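Long-range contacts in glucose import ATP-binding protein GlcV (Sulfolobus solfataricus, PDB 1OXX), which hydrolyses ATP to power glucose uptake, as the energy-coupling subunit of the GlcSTUV ABC transporter: residues Glu243-Glu248 and Ile276-Val281; Gly259-Pro264 and Ile294-Gly299. The protein carries 1 engineered substitution. All coordinates share one frame; numbering follows the deposited sequence.

Interaction 1 of 2, residues Glu243-Glu248 and Ile276-Val281; sequences EINELE and IRPEDV
Asn245 and Ile276 form an antiparallel hydrogen-bonded pair where the start of strand 245-252 meets the end of strand 271-276 in an antiparallel sheet of the beta-rich C-terminal part of GlcV. Asn245 N reaches Ile276 O at 2.9 Å, and Ile276 N returns a bond to Asn245 O at 3.0 Å. The side chain of Asn245 doubles the grip: its CG lies beside its own backbone N (chi1 -65°) and chi2 (-73°) turns the amide, together bringing ND2 to 2.9 Å from Ile276 O in a further hydrogen bond. The two donors of Asn245 approach that oxygen from opposite faces of the carbonyl plane. On the same face of the sheet, Asn245 CB rests 3.9 Å from Ile276 CG2.

Beyond the pair, the chain after Ile276 turns through a short 3-10 segment, and Arg277 runs back extended to Glu243. Its NH1 hydrogen-bonds Glu243 O at 3.0 Å, nearly in the guanidinium plane but well above the carbonyl plane. Ile244 CD1 covers one guanidinium face, over its centre and 4.2 Å above the plane. Pro278 CD packs against Glu243 O, and the side chains of Glu243 and Pro278 cross at about a right angle. A water joins Glu243 O to Glu279 OE1.

Outer partners fix these groups: Arg277 NH1 also bonds Ala238 O, Tyr229 engages the guanidinium through its carbonyl (to NH2) and a cation-pi contact, Tyr327 OH bonds Glu243 OE1, and Phe325 N donates to Asn245 OD1.

Interaction 2 of 2, residues Gly259-Pro264 and Ile294-Gly299; sequences GSLRFP and ILVGKG
The Phe263 ring has Val296 CB over one face, and the two side chains meet at an oblique angle, with ring atom CD2 4.1 Å from Val296 CG1. Val296 also reaches Leu261, whose CD2 lies 4.2 Å from its CG2, while Pro264 CG and Ile294 CD1 meet tip to tip at 3.7 Å.

The backbones of 261-263 and 294-299 run roughly antiparallel (157°) but join at a single bridge, Leu261 with Gly297. Arg262 N donates to Val296 O at 2.8 Å, and Leu261 CA adds a C-H...O contact to the same oxygen. Across the bridge, Gly297 CA makes a C-H...O contact of 3.4 Å with Ser260 O. The bond from Lys298 N to Ser260 O is weak, and a water spans the same two atoms. Ser260 OG, turned between its own N and C (chi1 56°), donates to Lys298 O at 2.6 Å and also bonds Leu318 N. A second water links Arg262 O to Leu295 O.

Val296 and Gly297 both face Val340, a classic beta bulge in strand 294-307 against strand 337-342. On its other flank, strand 261-263 pairs with strand 255-258, and Pro317 of strand 310-317 packs against Ser260 and Leu261.

Both contacts belong to the all-beta C-terminal part of the chain, away from the nucleotide-binding residues, with centres 13 Å apart. They share one antiparallel sheet: 243-248 leads into its middle strand, whereas 261-263 is an outermost strand. Interaction 1 joins neighbouring strands of that sheet where the chain turns toward strand 281-284 of a second sheet, whereas interaction 2 bridges to that second sheet through strand 294-307. Interaction 1 is mostly buried and relies on polar groups, with an asparagine amide and a guanidinium supplementing the backbone pairing near helix 235-241. Interaction 2 is only partly buried; a sparse backbone junction with two bridging waters adjoins a patch of aliphatic and aromatic packing.

Interaction 1 of 2, residues Glu243-Glu248 and Ile276-Val281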
loop_
_atom_site.group_PDB
_atom_site.type_symbol
_atom_site.label_atom_id
_atom_site.label_comp_id
_atom_site.label_asym_id
_atom_site.label_seq_id
_atom_site.Cartn_x
_atom_site.Cartn_y
_atom_site.Cartn_z
ATOM N N GLU A 243 -11.777 0.868 -0.872
ATOM C CA GLU A 243 -13.022 0.358 -1.424
ATOM C C GLU A 243 -13.792 1.441 -2.138
ATOM O O GLU A 243 -13.871 2.588 -1.683
ATOM C CB GLU A 243 -13.913 -0.226 -0.322
ATOM C CG GLU A 243 -13.324 -1.447 0.346
ATOM C CD GLU A 243 -14.361 -2.270 1.083
ATOM O OE1 GLU A 243 -15.257 -1.666 1.701
ATOM O OE2 GLU A 243 -14.270 -3.517 1.038
ATOM N N ILE A 244 -14.366 1.064 -3.268
ATOM C CA ILE A 244 -15.196 1.984 -4.022
ATOM C C ILE A 244 -16.175 1.224 -4.910
ATOM O O ILE A 244 -15.869 0.135 -5.406
ATOM C CB ILE A 244 -14.326 2.949 -4.879
ATOM C CG1 ILE A 244 -15.178 4.105 -5.398
ATOM C CG2 ILE A 244 -13.659 2.204 -6.017
ATOM C CD1 ILE A 244 -14.378 5.314 -5.865
ATOM N N ASN A 245 -17.369 1.794 -5.061
ATOM C CA ASN A 245 -18.345 1.333 -6.018
ATOM C C ASN A 245 -18.070 1.973 -7.373
ATOM O O ASN A 245 -17.911 3.193 -7.469
ATOM C CB ASN A 245 -19.743 1.742 -5.562
ATOM C CG ASN A 245 -20.142 1.077 -4.275
ATOM O OD1 ASN A 245 -20.430 -0.119 -4.261
ATOM N ND2 ASN A 245 -20.181 1.843 -3.183
ATOM N N GLU A 246 -18.030 1.150 -8.409
ATOM C CA GLU A 246 -17.819 1.613 -9.782
ATOM C C GLU A 246 -19.074 1.334 -10.584
ATOM O O GLU A 246 -19.508 0.176 -10.681
ATOM C CB GLU A 246 -16.642 0.869 -10.415
ATOM C CG GLU A 246 -15.367 0.877 -9.595
ATOM C CD GLU A 246 -14.252 0.053 -10.211
ATOM O OE1 GLU A 246 -14.307 -0.257 -11.433
ATOM O OE2 GLU A 246 -13.306 -0.275 -9.460
ATOM N N LEU A 247 -19.659 2.390 -11.148
ATOM C CA LEU A 247 -20.894 2.254 -11.927
ATOM C C LEU A 247 -20.724 2.965 -13.238
ATOM O O LEU A 247 -20.032 3.972 -13.303
ATOM C CB LEU A 247 -22.075 2.918 -11.228
ATOM C CG LEU A 247 -22.500 2.418 -9.861
ATOM C CD1 LEU A 247 -21.713 3.190 -8.849
ATOM C CD2 LEU A 247 -23.991 2.618 -9.660
ATOM N N GLU A 248 -21.384 2.474 -14.276
ATOM C CA GLU A 248 -21.334 3.112 -15.583
ATOM C C GLU A 248 -22.721 3.617 -15.950
ATOM O O GLU A 248 -23.729 2.927 -15.749
ATOM C CB GLU A 248 -20.850 2.125 -16.656
ATOM C CG GLU A 248 -20.728 2.770 -18.037
ATOM C CD GLU A 248 -20.396 1.796 -19.159
ATOM O OE1 GLU A 248 -19.580 0.880 -18.935
ATOM O OE2 GLU A 248 -20.942 1.960 -20.281
ATOM N N ILE A 276 -18.150 5.938 -6.216
ATOM C CA ILE A 276 -18.691 6.404 -4.933
ATOM C C ILE A 276 -18.302 5.394 -3.856
ATOM O O ILE A 276 -18.620 4.200 -3.927
ATOM C CB ILE A 276 -20.237 6.690 -5.004
ATOM C CG1 ILE A 276 -20.727 7.412 -3.738
ATOM C CG2 ILE A 276 -21.055 5.437 -5.278
ATOM C CD1 ILE A 276 -20.395 8.909 -3.700
ATOM N N ARG A 277 -17.539 5.868 -2.881
ATOM C CA ARG A 277 -17.080 4.982 -1.821
ATOM C C ARG A 277 -18.232 4.606 -0.885
ATOM O O ARG A 277 -19.186 5.374 -0.707
ATOM C CB ARG A 277 -15.927 5.629 -1.068
ATOM C CG ARG A 277 -14.695 5.850 -1.919
ATOM C CD ARG A 277 -13.424 6.099 -1.083
ATOM N NE ARG A 277 -12.329 6.534 -1.934
ATOM C CZ ARG A 277 -11.580 5.732 -2.682
ATOM N NH1 ARG A 277 -11.751 4.413 -2.654
ATOM N NH2 ARG A 277 -10.611 6.248 -3.431
ATOM N N PRO A 278 -18.168 3.425 -0.272
ATOM C CA PRO A 278 -19.273 2.967 0.595
ATOM C C PRO A 278 -19.606 3.918 1.737
ATOM O O PRO A 278 -20.764 4.026 2.102
ATOM C CB PRO A 278 -18.787 1.617 1.098
ATOM C CG PRO A 278 -17.323 1.671 0.922
ATOM C CD PRO A 278 -17.102 2.416 -0.361
ATOM N N GLU A 279 -18.621 4.608 2.309
ATOM C CA GLU A 279 -18.895 5.545 3.383
ATOM C C GLU A 279 -19.650 6.780 2.901
ATOM O O GLU A 279 -20.171 7.535 3.710
ATOM C CB GLU A 279 -17.605 5.968 4.070
ATOM C CG GLU A 279 -16.650 6.775 3.193
ATOM C CD GLU A 279 -15.562 5.946 2.535
ATOM O OE1 GLU A 279 -15.777 4.742 2.299
ATOM O OE2 GLU A 279 -14.479 6.530 2.227
ATOM N N ASP A 280 -19.710 6.956 1.588
ATOM C CA ASP A 280 -20.354 8.122 0.989
ATOM C C ASP A 280 -21.719 7.803 0.421
ATOM O O ASP A 280 -22.242 8.553 -0.409
ATOM C CB ASP A 280 -19.449 8.738 -0.068
ATOM C CG ASP A 280 -18.135 9.207 0.511
ATOM O OD1 ASP A 280 -18.141 9.759 1.645
ATOM O OD2 ASP A 280 -17.070 9.020 -0.115
ATOM N N VAL A 281 -22.272 6.684 0.868
ATOM C CA VAL A 281 -23.609 6.228 0.482
ATOM C C VAL A 281 -24.430 6.019 1.756
ATOM O O VAL A 281 -23.912 5.511 2.750
ATOM C CB VAL A 281 -23.541 4.896 -0.288
ATOM C CG1 VAL A 281 -24.946 4.327 -0.600
ATOM C CG2 VAL A 281 -22.730 5.042 -1.555
HETATM O O HOH W 1 -14.054 2.795 1.433
#

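Interaction 2 of 2, residues Gly259-Pro264 and Ile294-Gly299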
loop_
_atom_site.group_PDB
_atom_site.type_symbol
_atom_site.label_atom_id
_atom_site.label_comp_id
_atom_site.label_asym_id
_atom_site.label_seq_id
_atom_site.Cartn_x
_atom_site.Cartn_y
_atom_site.Cartn_z
ATOM N N GLY A 259 -30.138 3.526 -14.521
ATOM C CA GLY A 259 -31.434 3.039 -14.107
ATOM C C GLY A 259 -32.172 4.130 -13.360
ATOM O O GLY A 259 -32.314 5.256 -13.841
ATOM N N SER A 260 -32.628 3.803 -12.165
ATOM C CA SER A 260 -33.374 4.747 -11.341
ATOM C C SER A 260 -32.483 5.706 -10.533
ATOM O O SER A 260 -32.977 6.431 -9.670
ATOM C CB SER A 260 -34.274 3.973 -10.391
ATOM O OG SER A 260 -33.515 3.062 -9.623
ATOM N N LEU A 261 -31.177 5.680 -10.759
ATOM C CA LEU A 261 -30.309 6.642 -10.119
ATOM C C LEU A 261 -29.839 7.683 -11.121
ATOM O O LEU A 261 -29.672 7.401 -12.316
ATOM C CB LEU A 261 -29.090 5.949 -9.518
ATOM C CG LEU A 261 -29.343 4.900 -8.447
ATOM C CD1 LEU A 261 -27.997 4.435 -7.898
ATOM C CD2 LEU A 261 -30.209 5.437 -7.332
ATOM N N ARG A 262 -29.623 8.894 -10.619
ATOM C CA ARG A 262 -29.105 9.994 -11.412
ATOM C C ARG A 262 -28.143 10.816 -10.557
ATOM O O ARG A 262 -28.556 11.405 -9.549
ATOM C CB ARG A 262 -30.229 10.870 -11.950
ATOM C CG ARG A 262 -29.771 11.790 -13.070
ATOM C CD ARG A 262 -30.922 12.415 -13.835
ATOM N NE ARG A 262 -31.770 13.198 -12.948
ATOM C CZ ARG A 262 -32.991 13.589 -13.243
ATOM N NH1 ARG A 262 -33.534 13.268 -14.415
ATOM N NH2 ARG A 262 -33.677 14.305 -12.366
ATOM N N PHE A 263 -26.872 10.856 -10.966
ATOM C CA PHE A 263 -25.816 11.563 -10.241
ATOM C C PHE A 263 -25.593 12.909 -10.887
ATOM O O PHE A 263 -25.433 12.985 -12.095
ATOM C CB PHE A 263 -24.521 10.750 -10.286
ATOM C CG PHE A 263 -24.599 9.481 -9.512
ATOM C CD1 PHE A 263 -25.154 8.349 -10.077
ATOM C CD2 PHE A 263 -24.137 9.421 -8.211
ATOM C CE1 PHE A 263 -25.239 7.172 -9.342
ATOM C CE2 PHE A 263 -24.213 8.240 -7.487
ATOM C CZ PHE A 263 -24.778 7.124 -8.065
ATOM N N PRO A 264 -25.608 13.969 -10.082
ATOM C CA PRO A 264 -25.514 15.345 -10.601
ATOM C C PRO A 264 -24.115 15.804 -10.965
ATOM O O PRO A 264 -23.561 16.773 -10.421
ATOM C CB PRO A 264 -26.084 16.175 -9.448
ATOM C CG PRO A 264 -25.775 15.402 -8.264
ATOM C CD PRO A 264 -25.839 13.943 -8.630
ATOM N N ILE A 294 -27.325 14.060 -0.392
ATOM C CA ILE A 294 -28.234 14.337 -1.512
ATOM C C ILE A 294 -28.825 13.049 -2.064
ATOM O O ILE A 294 -28.144 12.009 -2.199
ATOM C CB ILE A 294 -27.571 15.115 -2.678
ATOM C CG1 ILE A 294 -26.396 14.336 -3.274
ATOM C CG2 ILE A 294 -27.204 16.526 -2.245
ATOM C CD1 ILE A 294 -26.052 14.766 -4.678
ATOM N N LEU A 295 -30.092 13.134 -2.430
ATOM C CA LEU A 295 -30.802 12.040 -3.062
ATOM C C LEU A 295 -30.352 11.826 -4.492
ATOM O O LEU A 295 -30.269 12.793 -5.262
ATOM C CB LEU A 295 -32.284 12.392 -3.124
ATOM C CG LEU A 295 -33.205 11.899 -2.023
ATOM C CD1 LEU A 295 -34.595 12.475 -2.259
ATOM C CD2 LEU A 295 -33.267 10.379 -2.007
ATOM N N VAL A 296 -30.046 10.583 -4.847
ATOM C CA VAL A 296 -29.744 10.264 -6.235
ATOM C C VAL A 296 -30.773 9.304 -6.862
ATOM O O VAL A 296 -30.756 9.072 -8.060
ATOM C CB VAL A 296 -28.295 9.760 -6.437
ATOM C CG1 VAL A 296 -27.310 10.882 -6.149
ATOM C CG2 VAL A 296 -27.986 8.516 -5.606
ATOM N N GLY A 297 -31.690 8.766 -6.062
ATOM C CA GLY A 297 -32.758 7.961 -6.615
ATOM C C GLY A 297 -33.166 6.773 -5.784
ATOM O O GLY A 297 -32.878 6.714 -4.595
ATOM N N LYS A 298 -33.871 5.849 -6.419
ATOM C CA LYS A 298 -34.377 4.647 -5.773
ATOM C C LYS A 298 -33.504 3.444 -6.110
ATOM O O LYS A 298 -32.876 3.377 -7.163
ATOM C CB LYS A 298 -35.793 4.342 -6.281
ATOM C CG LYS A 298 -36.814 5.430 -6.063
ATOM C CD LYS A 298 -38.007 5.252 -6.989
ATOM C CE LYS A 298 -38.722 3.938 -6.787
ATOM N NZ LYS A 298 -39.972 3.876 -7.622
ATOM N N GLY A 299 -33.525 2.467 -5.223
ATOM C CA GLY A 299 -32.822 1.225 -5.464
ATOM C C GLY A 299 -33.542 0.090 -4.781
ATOM O O GLY A 299 -34.542 0.287 -4.112
HETATM O O HOH W 2 -35.261 7.350 -8.817
HETATM O O HOH W 3 -29.293 13.745 -7.741
#